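PDB 1USY: ATP phosphoribosyltransferase regulatory subunit, which is probably required for the first step of histidine biosynthesis and may allow feedback regulation of ATP phosphoribosyltransferase by histidine. Local coordinates for residues V150-N158 and I223-I231; E232-T240 and V250-V258. All blocks are in the same frame, centred on the assembly; numbering follows the deposited sequence.

Contact 1 of 2, residues V150-N158 and I223-I231; sequences VLNLIDTKN and IDLTLARTI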
# COMPACT_ATOMS: atom_id res chain seq x y z
N VAL B 150 -12.15 -14.91 35.88
CA VAL B 150 -12.06 -14.15 37.12
C VAL B 150 -11.04 -13.01 37.00
O VAL B 150 -11.16 -12.02 37.70
CB VAL B 150 -11.93 -14.95 38.45
CG1 VAL B 150 -12.69 -16.28 38.41
CG2 VAL B 150 -10.48 -15.07 38.90
N LEU B 151 -10.10 -13.08 36.06
CA LEU B 151 -9.30 -11.87 35.85
C LEU B 151 -10.15 -10.76 35.18
O LEU B 151 -10.15 -9.60 35.64
CB LEU B 151 -7.97 -12.13 35.15
CG LEU B 151 -6.95 -12.94 35.97
CD1 LEU B 151 -5.97 -13.67 35.04
CD2 LEU B 151 -6.19 -12.10 37.02
N ASN B 152 -10.94 -11.15 34.17
CA ASN B 152 -11.77 -10.19 33.46
C ASN B 152 -12.74 -9.50 34.43
O ASN B 152 -12.99 -8.28 34.35
CB ASN B 152 -12.52 -10.82 32.28
CG ASN B 152 -11.65 -10.94 31.02
OD1 ASN B 152 -10.50 -11.38 31.09
ND2 ASN B 152 -12.20 -10.56 29.87
N LEU B 153 -13.27 -10.30 35.34
CA LEU B 153 -14.17 -9.82 36.36
C LEU B 153 -13.50 -8.83 37.36
O LEU B 153 -14.09 -7.81 37.66
CB LEU B 153 -14.81 -10.99 37.09
CG LEU B 153 -15.63 -11.94 36.20
CD1 LEU B 153 -16.11 -13.18 36.98
CD2 LEU B 153 -16.80 -11.25 35.46
N ILE B 154 -12.29 -9.15 37.83
CA ILE B 154 -11.50 -8.25 38.67
C ILE B 154 -11.38 -6.92 37.93
O ILE B 154 -11.60 -5.81 38.48
CB ILE B 154 -10.03 -8.80 38.87
CG1 ILE B 154 -9.96 -10.28 39.31
CG2 ILE B 154 -9.24 -7.89 39.76
CD1 ILE B 154 -10.02 -10.57 40.77
N ASP B 155 -10.95 -7.05 36.68
CA ASP B 155 -10.60 -5.93 35.83
C ASP B 155 -11.79 -4.99 35.67
O ASP B 155 -11.68 -3.79 35.56
CB ASP B 155 -10.31 -6.50 34.45
CG ASP B 155 -9.44 -5.62 33.62
OD1 ASP B 155 -9.10 -4.47 34.04
OD2 ASP B 155 -9.05 -6.04 32.50
N THR B 156 -12.94 -5.62 35.70
CA THR B 156 -14.19 -5.02 35.39
C THR B 156 -14.95 -4.70 36.70
O THR B 156 -16.04 -4.08 36.67
CB THR B 156 -14.83 -6.02 34.49
OG1 THR B 156 -14.88 -5.45 33.17
CG2 THR B 156 -16.19 -6.37 34.88
N LYS B 157 -14.32 -5.06 37.82
CA LYS B 157 -14.89 -4.91 39.16
C LYS B 157 -16.32 -5.48 39.22
O LYS B 157 -17.14 -5.03 40.04
CB LYS B 157 -14.90 -3.45 39.63
CG LYS B 157 -13.64 -2.69 39.39
CD LYS B 157 -13.59 -1.40 40.21
CE LYS B 157 -12.13 -1.05 40.57
NZ LYS B 157 -11.85 0.33 41.05
N ASN B 158 -16.60 -6.44 38.34
CA ASN B 158 -17.82 -7.21 38.37
C ASN B 158 -17.99 -8.04 39.65
O ASN B 158 -17.97 -9.27 39.67
CB ASN B 158 -17.92 -8.08 37.13
CG ASN B 158 -19.35 -8.38 36.75
OD1 ASN B 158 -19.66 -8.53 35.57
ND2 ASN B 158 -20.22 -8.47 37.74
N ILE B 223 -4.81 3.24 46.50
CA ILE B 223 -4.35 1.92 46.22
C ILE B 223 -5.46 1.16 45.56
O ILE B 223 -6.58 1.15 46.06
CB ILE B 223 -3.96 1.25 47.55
CG1 ILE B 223 -2.78 2.00 48.23
CG2 ILE B 223 -3.76 -0.24 47.33
CD1 ILE B 223 -1.36 1.56 47.80
N ASP B 224 -5.18 0.55 44.42
CA ASP B 224 -6.20 -0.21 43.65
C ASP B 224 -5.56 -1.37 42.92
O ASP B 224 -4.77 -1.19 42.01
CB ASP B 224 -6.91 0.70 42.65
CG ASP B 224 -8.01 -0.02 41.87
OD1 ASP B 224 -7.87 -1.25 41.55
OD2 ASP B 224 -9.06 0.58 41.53
N LEU B 225 -5.91 -2.57 43.34
CA LEU B 225 -5.30 -3.81 42.87
C LEU B 225 -6.13 -4.52 41.79
O LEU B 225 -5.90 -5.71 41.49
CB LEU B 225 -5.12 -4.72 44.06
CG LEU B 225 -3.99 -4.47 45.08
CD1 LEU B 225 -3.21 -3.16 44.90
CD2 LEU B 225 -4.58 -4.54 46.47
N THR B 226 -7.16 -3.81 41.30
CA THR B 226 -7.81 -4.42 40.14
C THR B 226 -6.91 -4.16 38.91
O THR B 226 -5.70 -4.00 39.03
CB THR B 226 -9.23 -3.82 40.01
OG1 THR B 226 -9.17 -2.41 39.86
CG2 THR B 226 -10.11 -4.10 41.23
N LEU B 227 -7.51 -4.14 37.77
CA LEU B 227 -6.84 -3.95 36.45
C LEU B 227 -5.71 -5.00 36.30
O LEU B 227 -4.50 -4.71 36.39
CB LEU B 227 -6.37 -2.45 36.18
CG LEU B 227 -5.18 -1.72 36.91
CD1 LEU B 227 -5.45 -0.21 36.97
CD2 LEU B 227 -4.87 -2.13 38.35
N ALA B 228 -6.26 -6.18 36.06
CA ALA B 228 -5.56 -7.42 35.83
C ALA B 228 -4.93 -7.44 34.42
O ALA B 228 -3.97 -8.16 34.16
CB ALA B 228 -6.54 -8.60 35.93
N ARG B 229 -5.47 -6.63 33.49
CA ARG B 229 -4.92 -6.60 32.10
C ARG B 229 -3.51 -6.01 32.07
O ARG B 229 -2.77 -6.20 31.09
CB ARG B 229 -5.77 -5.77 31.11
CG ARG B 229 -6.57 -4.66 31.76
CD ARG B 229 -5.90 -3.29 31.69
NE ARG B 229 -6.63 -2.30 32.47
CZ ARG B 229 -7.93 -2.05 32.30
NH1 ARG B 229 -8.65 -2.71 31.37
NH2 ARG B 229 -8.62 -1.16 33.02
N THR B 230 -3.02 -5.34 33.11
CA THR B 230 -1.62 -4.95 33.20
C THR B 230 -0.70 -6.18 33.43
O THR B 230 0.53 -6.03 33.49
CB THR B 230 -1.43 -4.01 34.36
OG1 THR B 230 -2.04 -4.62 35.50
CG2 THR B 230 -2.21 -2.72 34.15
N ILE B 231 -1.29 -7.37 33.55
CA ILE B 231 -0.55 -8.60 33.89
C ILE B 231 0.41 -9.05 32.78
O ILE B 231 1.59 -9.31 33.02
CB ILE B 231 -1.53 -9.76 34.27
CG1 ILE B 231 -1.33 -10.15 35.73
CG2 ILE B 231 -1.38 -10.97 33.35
CD1 ILE B 231 -1.37 -11.68 35.98
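A Schellman motif closes helix 147-156, and its Lys157, with positive phi, reaches across to Asp224, just past strand 220-223. Lys157 NZ meets Asp224 OD2 at 2.8 Å on the syn side, 18° out of the carboxylate plane; this bond is also a salt bridge. The same OD2 pairs with Arg187. The other oxygen, Asp224 OD1, takes the backbone N of Thr226 at 2.7 Å, forming an Asx turn. The lysine chain crosses Thr226 at about a right angle, with Lys157 CE 3.3 Å from Thr226 OG1. With an alanine here in place of Asp224, the Lys157 ammonium would probably lose its counter-charge and the Thr226 turn its acceptor. Two residues before Lys157, the Asp155 carboxylate, with CG anti to the backbone N (chi1 -157°), lies against Arg229. Asp155 OD1 sits over the centre of the guanidinium face, 3.2 Å from Arg229 NH1. No N-H points at it, so the attraction is one of charge alone. Leu151 CD2 packs on Ala228 CB at 3.7 Å. Ile154 CG2 touches Thr226 CA at 3.8 Å. Lys157 lines the histidine pocket of this regulatory subunit, its side chain about 4 Å from a bound histidine at the nearest atoms, and Asp224 pairs with its ammonium.

Contact 2 of 2, residues E232-T240 and V250-V258; sequences EEYCGLIFT and VAAGGEYTV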
# COMPACT_ATOMS: atom_id res chain seq x y z
N GLU B 232 -0.11 -9.11 31.56
CA GLU B 232 0.67 -9.61 30.45
C GLU B 232 1.58 -8.52 29.86
O GLU B 232 2.14 -8.68 28.78
CB GLU B 232 -0.26 -10.22 29.38
CG GLU B 232 -1.76 -10.04 29.66
CD GLU B 232 -2.36 -8.81 28.99
OE1 GLU B 232 -3.60 -8.62 29.04
OE2 GLU B 232 -1.59 -8.00 28.40
N GLU B 233 1.72 -7.40 30.58
CA GLU B 233 2.52 -6.29 30.10
C GLU B 233 3.41 -5.61 31.15
O GLU B 233 4.40 -4.98 30.82
CB GLU B 233 1.65 -5.25 29.37
CG GLU B 233 0.73 -4.40 30.24
CD GLU B 233 -0.57 -3.96 29.54
OE1 GLU B 233 -1.39 -3.27 30.19
OE2 GLU B 233 -0.80 -4.30 28.35
N TYR B 234 3.04 -5.75 32.41
CA TYR B 234 3.81 -5.14 33.48
C TYR B 234 4.24 -6.21 34.49
O TYR B 234 3.71 -7.32 34.47
CB TYR B 234 2.99 -4.07 34.18
CG TYR B 234 3.00 -2.71 33.54
CD1 TYR B 234 4.12 -1.89 33.63
CD2 TYR B 234 1.86 -2.23 32.87
CE1 TYR B 234 4.14 -0.63 33.04
CE2 TYR B 234 1.85 -0.97 32.28
CZ TYR B 234 3.00 -0.17 32.37
OH TYR B 234 3.01 1.10 31.80
N CYS B 235 5.21 -5.88 35.33
CA CYS B 235 5.72 -6.84 36.31
C CYS B 235 6.29 -6.17 37.58
O CYS B 235 7.49 -5.90 37.70
CB CYS B 235 6.75 -7.74 35.68
SG CYS B 235 6.93 -9.19 36.70
N GLY B 236 5.40 -5.92 38.53
CA GLY B 236 5.76 -5.18 39.73
C GLY B 236 4.80 -4.03 39.85
O GLY B 236 3.65 -4.13 39.39
N LEU B 237 5.23 -2.93 40.46
CA LEU B 237 4.26 -1.88 40.68
C LEU B 237 3.84 -1.05 39.48
O LEU B 237 4.60 -0.80 38.57
CB LEU B 237 4.50 -1.06 41.95
CG LEU B 237 5.78 -0.32 42.19
CD1 LEU B 237 5.44 1.09 42.71
CD2 LEU B 237 6.66 -1.09 43.18
N ILE B 238 2.59 -0.64 39.51
CA ILE B 238 1.94 -0.02 38.39
C ILE B 238 1.28 1.26 38.92
O ILE B 238 0.84 1.32 40.07
CB ILE B 238 0.91 -1.06 37.86
CG1 ILE B 238 1.60 -1.95 36.83
CG2 ILE B 238 -0.38 -0.43 37.34
CD1 ILE B 238 1.52 -3.40 37.17
N PHE B 239 1.22 2.29 38.11
CA PHE B 239 0.57 3.51 38.54
C PHE B 239 -0.24 4.16 37.39
O PHE B 239 0.14 4.07 36.23
CB PHE B 239 1.59 4.50 39.13
CG PHE B 239 2.41 5.20 38.07
CD1 PHE B 239 1.98 6.41 37.53
CD2 PHE B 239 3.58 4.66 37.61
CE1 PHE B 239 2.71 7.05 36.58
CE2 PHE B 239 4.30 5.30 36.67
CZ PHE B 239 3.88 6.51 36.15
N THR B 240 -1.38 4.75 37.75
CA THR B 240 -2.13 5.60 36.85
C THR B 240 -2.38 6.96 37.52
O THR B 240 -2.38 7.05 38.76
CB THR B 240 -3.45 4.91 36.47
OG1 THR B 240 -4.11 4.45 37.67
CG2 THR B 240 -3.16 3.60 35.70
N VAL B 250 -4.27 10.87 33.08
CA VAL B 250 -3.31 11.90 32.70
C VAL B 250 -1.87 11.35 32.61
O VAL B 250 -1.01 11.94 31.98
CB VAL B 250 -3.50 13.07 33.68
CG1 VAL B 250 -2.22 13.64 34.19
CG2 VAL B 250 -4.42 14.10 33.05
N ALA B 251 -1.64 10.19 33.20
CA ALA B 251 -0.30 9.62 33.29
C ALA B 251 -0.45 8.14 33.62
O ALA B 251 -1.46 7.73 34.16
CB ALA B 251 0.49 10.35 34.37
N ALA B 252 0.53 7.32 33.24
CA ALA B 252 0.52 5.87 33.51
C ALA B 252 1.92 5.39 33.29
O ALA B 252 2.59 5.89 32.37
CB ALA B 252 -0.42 5.11 32.59
N GLY B 253 2.34 4.43 34.13
CA GLY B 253 3.65 3.84 34.07
C GLY B 253 3.75 2.57 34.87
O GLY B 253 2.74 2.00 35.22
N GLY B 254 4.97 2.09 35.11
CA GLY B 254 5.15 0.89 35.91
C GLY B 254 6.41 0.10 35.72
O GLY B 254 7.20 0.36 34.83
N GLU B 255 6.61 -0.87 36.60
CA GLU B 255 7.71 -1.83 36.47
C GLU B 255 7.35 -2.93 35.47
O GLU B 255 6.19 -3.36 35.37
CB GLU B 255 8.01 -2.42 37.83
CG GLU B 255 8.60 -1.40 38.80
CD GLU B 255 8.80 -1.93 40.23
OE1 GLU B 255 9.62 -1.35 40.96
OE2 GLU B 255 8.13 -2.91 40.63
N TYR B 256 8.37 -3.40 34.74
CA TYR B 256 8.20 -4.43 33.71
C TYR B 256 9.46 -5.25 33.58
O TYR B 256 10.55 -4.82 33.97
CB TYR B 256 7.87 -3.81 32.36
CG TYR B 256 8.84 -2.73 31.92
CD1 TYR B 256 9.95 -3.05 31.13
CD2 TYR B 256 8.65 -1.39 32.30
CE1 TYR B 256 10.86 -2.06 30.73
CE2 TYR B 256 9.56 -0.40 31.91
CZ TYR B 256 10.66 -0.75 31.11
OH TYR B 256 11.56 0.19 30.69
N THR B 257 9.29 -6.44 33.01
CA THR B 257 10.38 -7.35 32.69
C THR B 257 10.41 -7.68 31.19
O THR B 257 9.38 -8.07 30.62
CB THR B 257 10.23 -8.64 33.51
OG1 THR B 257 10.36 -8.31 34.89
CG2 THR B 257 11.38 -9.58 33.28
N VAL B 258 11.57 -7.52 30.55
CA VAL B 258 11.75 -8.03 29.17
C VAL B 258 12.95 -8.95 29.11
O VAL B 258 14.08 -8.50 28.98
CB VAL B 258 11.88 -6.91 28.07
CG1 VAL B 258 11.72 -7.51 26.66
CG2 VAL B 258 10.88 -5.77 28.28
O HOH W 1 6.54 -6.87 32.13
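Glu233 O lies 4.0 Å from Tyr256 CB, and a water that takes the N-H of Thr257 gives it a weak bond. The Tyr234 ring turns its edge to the carbonyl of Glu255. Tyr234 CE1 reaches Gly254 CA at 3.4 Å, and the hydroxyl end lies by Gly253. Cys235 N gives a straight bond (175°) to Glu255 O at 2.7 Å. Cys235 CB touches Thr257 OG1. Gly236 has backbone angles that only glycine takes easily, and a side chain there would run into Glu255 OE2. The Glu255 side chain runs out extended, with CG beside its backbone N (chi1 -68°), which brings the carboxylate to Leu237. Glu255 OE2 accepts from Leu237 N at 2.9 Å, from above the carboxylate plane, while OE1 is held by Ser106. Leu237 O takes Glu255 N at 2.8 Å, and Leu237 CD2 touches both carboxylate oxygens at a slant. From here the segments form an antiparallel beta hairpin, strands 237-243 and 248-257. Ile238 faces Gly254 in a non-hydrogen-bonded pair. Phe239 and Gly253 form the hydrogen-bonded pair, with Gly253 N to Phe239 O at 3.1 Å. The Phe239 ring folds over Gly253, whose N lies over one face, offset toward the rim. Thr240 pairs with Ala252, and Thr240 CA makes a CA-H...O contact with Ala251 O.

The two contacts follow in series along the chain: contact 1 ends at Ile231 and contact 2 starts at Glu232. Their centres are about 14 Å apart. They touch where Thr230 OG1 lies 4.1 Å from Ile238 CD1. Contact 2 lies within the large mixed sheet, near the centre of the chain. Contact 1 sets the loop that leaves its outermost strand, 220-223, against helix 147-156. Strand 125-131 lies between strands 220-223 and 237-243 in the sheet. The loop thus leaves the edge strand, passes the helix end that carries pocket residue Lys157, and re-enters the sheet at strand 237-243, in a fold akin to class II aminoacyl-tRNA synthetases.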